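Side-chain contact in tubulin-specific chaperone, putative (Trypanosoma brucei, PDB 4B6M), which is the CAP-Gly domain of tubulin-binding cofactor B, a chaperone that probably binds alpha-tubulin and may act at microtubule plus ends: residues Val23-Val26 with Gly27-Ser31. Sequence-based numbering, arbitrary orientation.
Sequences VRFV and GRVAS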
ATOM      1  N   VAL A  23      -3.158   0.019   4.791  1.00  8.06           N
ATOM      2  CA  VAL A  23      -3.020   1.317   4.125  1.00  8.08           C
ATOM      3  C   VAL A  23      -2.239   2.301   5.006  1.00  8.38           C
ATOM      4  O   VAL A  23      -2.644   2.619   6.130  1.00  8.40           O
ATOM      5  CB  VAL A  23      -4.396   1.919   3.785  1.00  8.00           C
ATOM      6  CG1 VAL A  23      -4.269   3.310   3.170  1.00  8.10           C
ATOM      7  CG2 VAL A  23      -5.146   0.971   2.834  1.00  8.29           C
ATOM      8  N   ARG A  24      -1.123   2.793   4.469  1.00  8.42           N
ATOM      9  CA  ARG A  24      -0.270   3.743   5.185  1.00  8.95           C
ATOM     10  C   ARG A  24      -0.344   5.180   4.659  1.00  9.13           C
ATOM     11  O   ARG A  24       0.092   6.106   5.328  1.00 10.19           O
ATOM     12  CB  ARG A  24       1.171   3.278   5.092  1.00  9.29           C
ATOM     13  CG  ARG A  24       1.455   1.947   5.744  1.00  9.59           C
ATOM     14  CD  ARG A  24       0.915   1.884   7.155  1.00 10.74           C
ATOM     15  NE  ARG A  24       1.420   0.690   7.819  1.00 11.95           N
ATOM     16  CZ  ARG A  24       0.840   0.108   8.868  1.00 13.17           C
ATOM     17  NH1 ARG A  24      -0.279   0.603   9.391  1.00 13.25           N
ATOM     18  NH2 ARG A  24       1.384  -0.975   9.395  1.00 13.63           N
ATOM     19  N   PHE A  25      -0.920   5.371   3.478  1.00  8.97           N
ATOM     20  CA  PHE A  25      -0.925   6.662   2.806  1.00  8.97           C
ATOM     21  C   PHE A  25      -2.044   6.659   1.776  1.00  9.41           C
ATOM     22  O   PHE A  25      -2.256   5.657   1.123  1.00  9.44           O
ATOM     23  CB  PHE A  25       0.413   6.886   2.086  1.00  8.91           C
ATOM     24  CG  PHE A  25       0.430   8.090   1.189  1.00  8.48           C
ATOM     25  CD1 PHE A  25       0.614   9.362   1.719  1.00  8.79           C
ATOM     26  CD2 PHE A  25       0.249   7.957  -0.191  1.00  8.63           C
ATOM     27  CE1 PHE A  25       0.617  10.484   0.896  1.00  8.67           C
ATOM     28  CE2 PHE A  25       0.245   9.068  -1.018  1.00  8.59           C
ATOM     29  CZ  PHE A  25       0.434  10.340  -0.472  1.00  8.72           C
ATOM     30  N   VAL A  26      -2.739   7.785   1.656  1.00 10.08           N
ATOM     31  CA  VAL A  26      -3.673   8.042   0.559  1.00 11.57           C
ATOM     32  C   VAL A  26      -3.512   9.489   0.100  1.00 12.54           C
ATOM     33  O   VAL A  26      -3.632  10.424   0.903  1.00 13.95           O
ATOM     34  CB  VAL A  26      -5.151   7.812   0.983  1.00 11.79           C
ATOM     35  CG1 VAL A  26      -6.083   8.020  -0.205  1.00 12.71           C
ATOM     36  CG2 VAL A  26      -5.342   6.444   1.614  1.00 12.32           C
ATOM     37  N   GLY A  27      -3.233   9.690  -1.173  1.00 12.55           N
ATOM     38  CA  GLY A  27      -3.030  11.043  -1.677  1.00 13.73           C
ATOM     39  C   GLY A  27      -2.365  11.105  -3.021  1.00 15.54           C
ATOM     40  O   GLY A  27      -2.110  10.079  -3.654  1.00 13.30           O
ATOM     41  N   ARG A  28      -2.075  12.327  -3.456  1.00 16.67           N
ATOM     42  CA  ARG A  28      -1.427  12.563  -4.732  1.00 18.98           C
ATOM     43  C   ARG A  28       0.072  12.457  -4.527  1.00 17.74           C
ATOM     44  O   ARG A  28       0.564  12.765  -3.439  1.00 19.51           O
ATOM     45  CB  ARG A  28      -1.756  13.969  -5.229  1.00 21.90           C
ATOM     46  CG  ARG A  28      -3.236  14.266  -5.302  1.00 26.09           C
ATOM     47  CD  ARG A  28      -3.515  15.736  -5.628  1.00 28.62           C
ATOM     48  NE  ARG A  28      -4.805  15.873  -6.306  1.00 32.42           N
ATOM     49  CZ  ARG A  28      -4.998  15.620  -7.600  1.00 33.85           C
ATOM     50  NH1 ARG A  28      -3.980  15.238  -8.363  1.00 33.34           N
ATOM     51  NH2 ARG A  28      -6.203  15.761  -8.139  1.00 36.04           N
ATOM     52  N   VAL A  29       0.776  12.004  -5.562  1.00 17.90           N
ATOM     53  CA  VAL A  29       2.243  11.897  -5.555  1.00 17.62           C
ATOM     54  C   VAL A  29       2.777  12.273  -6.944  1.00 18.53           C
ATOM     55  O   VAL A  29       2.780  11.445  -7.877  1.00 17.63           O
ATOM     56  CB  VAL A  29       2.731  10.472  -5.221  1.00 17.72           C
ATOM     57  CG1 VAL A  29       4.251  10.443  -5.074  1.00 17.62           C
ATOM     58  CG2 VAL A  29       2.049   9.930  -3.960  1.00 16.35           C
ATOM     59  N   ALA A  30       3.256  13.507  -7.068  1.00 19.39           N
ATOM     60  CA  ALA A  30       3.643  14.058  -8.381  1.00 19.87           C
ATOM     61  C   ALA A  30       4.787  13.321  -9.085  1.00 19.99           C
ATOM     62  O   ALA A  30       4.811  13.203 -10.315  1.00 19.73           O
ATOM     63  CB  ALA A  30       3.962  15.530  -8.258  1.00 19.81           C
ATOM     64  N   SER A  31       5.733  12.821  -8.302  1.00 18.62           N
ATOM     65  CA  SER A  31       6.854  12.085  -8.845  1.00 18.20           C
ATOM     66  C   SER A  31       6.526  10.658  -9.304  1.00 17.56           C
ATOM     67  O   SER A  31       7.411   9.934  -9.782  1.00 17.60           O
ATOM     68  CB  SER A  31       7.993  12.074  -7.829  1.00 19.15           C
ATOM     69  OG  SER A  31       7.481  11.782  -6.542  1.00 19.78           O
TER
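Strand 19-26 runs out at Val26 and the chain turns a corner at Gly27, where Phe25 lays its ring forward beside Gly27. With chi1 at 171°, Phe25 CG stands opposite the backbone N and beside the carbonyl carbon, which sends the ring forward along the chain. Gly27 N lies over one face of the ring, 3.5 Å from Phe25 CE2. Phe25 CZ reaches further and sits 3.7 Å from Gly27 CA. Gly27 has phi 164° and psi -175°, a conformation readily taken by glycine, and its lack of a side chain lets the ring come close to CA. The carbonyl O of Arg28 lies at the ring edge, in its plane, 3.8 Å from Phe25 CZ. Val29 adds a methyl: its CG2, beside the backbone N, meets Phe25 CE2 at 3.6 Å on an oblique approach. Val29 is buried and also packs on Trp37 of strand 36-42 and Val53 of strand 52-53, so this valine faces the domain interior. Upstream, Arg24 and Phe25 both face Gly39 in a classic beta bulge, and Arg24 NE makes a salt bridge to Glu41. Gly27 keeps a backbone hydrogen bond with Trp37, which holds the corner against strand 36-42. No hydrogen bond joins 23-26 to 27-31. Across this local turn of the CAP-Gly domain, the aromatic ring meets backbone and a single valine methyl, so the contact rests on van der Waals fit, with the carbonyl at the ring edge adding at most a weak electrostatic attraction.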